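Local coordinates for protein peroxiredoxin 6 (Arenicola marina, PDB 2V32) that probably reduces hydrogen peroxide and organic hydroperoxides to water and alcohols as a thiol-specific peroxidase of the Prx6 subfamily, at residues I156-D161 and W177-R182. The protein carries 1 engineered substitution. Sequence-based numbering, arbitrary orientation.
Sequences ILRVID and WQPGDR
Arg158 reaches from helix 153-168 to the backbone of Trp177, and its side chain passes along the Trp177 carbonyl oxygen, from CG to NH1. Beyond CB, CG lies 3.6 Å from Trp177 O and CD 3.3 Å from it. The chain then bends at chi3 (70°), which turns the guanidinium back so that NH1 donates to Trp177 O over 2.9 Å. The C=O...N angle of 137° and a position in the carbonyl plane put NH1 on a lone pair; the oxygen in turn sits at the guanidinium edge, close to its plane. NE pairs with Glu155, and NH2 bonds to Gly150 O of the second subunit, so NE, NH1 and NH2 each have a partner, which should limit the group's rotation. The contact joins the last helix of the thioredoxin-fold domain to the C-terminal domain of 1-Cys peroxiredoxins, at the dimer interface. Arg158 O meets the Trp177 ring at its edge, in plane, 3.8 Å from CZ3, while Trp177 CH2 lies 4.0 Å from Asp161 CB. Pro179 N lies over the rim of one indole face, and Trp177 NE1 donates to Asp181 O at 3.2 Å from above the carbonyl plane. From Gln178 to Asp181 the chain makes a type II beta turn, whose Pro179 presents CG to Asp161 OD2 at 3.3 Å; that carboxylate's salt bridge, through OD1, is to Arg62.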
# COMPACT_ATOMS: atom_id res chain seq x y z
N ILE A 156 4.10 -4.47 -5.68
CA ILE A 156 3.01 -5.46 -5.68
C ILE A 156 3.43 -6.94 -5.86
O ILE A 156 2.96 -7.83 -5.17
CB ILE A 156 1.89 -4.99 -6.64
CG1 ILE A 156 1.21 -3.77 -6.00
CG2 ILE A 156 0.80 -6.12 -6.89
CD1 ILE A 156 0.98 -2.61 -6.98
N LEU A 157 4.28 -7.18 -6.84
CA LEU A 157 4.96 -8.45 -7.03
C LEU A 157 5.86 -8.89 -5.87
O LEU A 157 5.82 -10.06 -5.52
CB LEU A 157 5.79 -8.34 -8.32
CG LEU A 157 4.97 -8.42 -9.62
CD1 LEU A 157 5.82 -7.92 -10.73
CD2 LEU A 157 4.54 -9.85 -9.91
N ARG A 158 6.63 -7.95 -5.29
CA ARG A 158 7.41 -8.20 -4.08
C ARG A 158 6.52 -8.74 -3.00
O ARG A 158 6.80 -9.79 -2.47
CB ARG A 158 8.06 -6.93 -3.52
CG ARG A 158 9.11 -7.27 -2.48
CD ARG A 158 9.66 -5.99 -1.86
NE ARG A 158 8.66 -5.36 -1.03
CZ ARG A 158 8.51 -5.66 0.25
NH1 ARG A 158 9.21 -6.65 0.80
NH2 ARG A 158 7.58 -5.08 0.97
N VAL A 159 5.45 -8.02 -2.69
CA VAL A 159 4.53 -8.50 -1.66
C VAL A 159 3.72 -9.74 -2.05
O VAL A 159 3.42 -10.57 -1.19
CB VAL A 159 3.72 -7.37 -0.99
CG1 VAL A 159 4.65 -6.29 -0.52
CG2 VAL A 159 2.57 -6.80 -1.91
N ILE A 160 3.38 -9.93 -3.33
CA ILE A 160 2.81 -11.26 -3.76
C ILE A 160 3.80 -12.37 -3.38
O ILE A 160 3.41 -13.39 -2.84
CB ILE A 160 2.50 -11.32 -5.27
CG1 ILE A 160 1.15 -10.65 -5.58
CG2 ILE A 160 2.40 -12.75 -5.79
CD1 ILE A 160 1.07 -10.07 -7.07
N ASP A 161 5.10 -12.16 -3.64
CA ASP A 161 6.14 -13.13 -3.23
C ASP A 161 6.12 -13.42 -1.71
O ASP A 161 6.21 -14.57 -1.27
CB ASP A 161 7.50 -12.67 -3.73
CG ASP A 161 7.60 -12.76 -5.27
OD1 ASP A 161 6.87 -13.59 -5.84
OD2 ASP A 161 8.38 -12.01 -5.89
N TRP A 177 12.58 -6.81 2.48
CA TRP A 177 12.89 -8.12 1.98
C TRP A 177 12.72 -8.22 0.48
O TRP A 177 11.69 -7.78 -0.05
CB TRP A 177 11.87 -9.08 2.61
CG TRP A 177 11.98 -10.50 2.18
CD1 TRP A 177 12.89 -11.42 2.59
CD2 TRP A 177 11.16 -11.15 1.20
NE1 TRP A 177 12.66 -12.62 1.95
CE2 TRP A 177 11.59 -12.47 1.11
CE3 TRP A 177 10.03 -10.74 0.43
CZ2 TRP A 177 10.97 -13.41 0.25
CZ3 TRP A 177 9.42 -11.68 -0.41
CH2 TRP A 177 9.89 -13.00 -0.49
N GLN A 178 13.67 -8.88 -0.19
CA GLN A 178 13.51 -9.23 -1.58
C GLN A 178 13.55 -10.74 -1.69
O GLN A 178 14.25 -11.37 -0.95
CB GLN A 178 14.63 -8.63 -2.45
CG GLN A 178 14.76 -7.15 -2.43
CD GLN A 178 13.65 -6.46 -3.19
OE1 GLN A 178 13.37 -5.28 -2.92
NE2 GLN A 178 12.97 -7.20 -4.14
N PRO A 179 12.78 -11.32 -2.63
CA PRO A 179 12.80 -12.79 -2.82
C PRO A 179 14.21 -13.36 -2.86
O PRO A 179 15.11 -12.79 -3.49
CB PRO A 179 12.10 -12.97 -4.16
CG PRO A 179 11.19 -11.88 -4.23
CD PRO A 179 11.82 -10.69 -3.56
N GLY A 180 14.40 -14.47 -2.15
CA GLY A 180 15.70 -15.13 -1.99
C GLY A 180 16.48 -14.74 -0.75
O GLY A 180 17.40 -15.44 -0.41
N ASP A 181 16.13 -13.61 -0.11
CA ASP A 181 16.78 -13.14 1.14
C ASP A 181 16.32 -13.86 2.42
O ASP A 181 15.23 -14.44 2.48
CB ASP A 181 16.48 -11.65 1.42
CG ASP A 181 17.04 -10.68 0.40
OD1 ASP A 181 17.75 -11.07 -0.58
OD2 ASP A 181 16.73 -9.47 0.59
N ARG A 182 17.13 -13.77 3.48
CA ARG A 182 16.81 -14.42 4.75
C ARG A 182 15.48 -13.83 5.27
O ARG A 182 15.15 -12.63 5.00
CB ARG A 182 17.97 -14.26 5.74
CG ARG A 182 18.28 -12.79 6.09
CD ARG A 182 19.43 -12.62 7.08
NE ARG A 182 19.62 -11.19 7.31
CZ ARG A 182 20.42 -10.71 8.26
NH1 ARG A 182 21.06 -11.56 9.09
NH2 ARG A 182 20.53 -9.38 8.42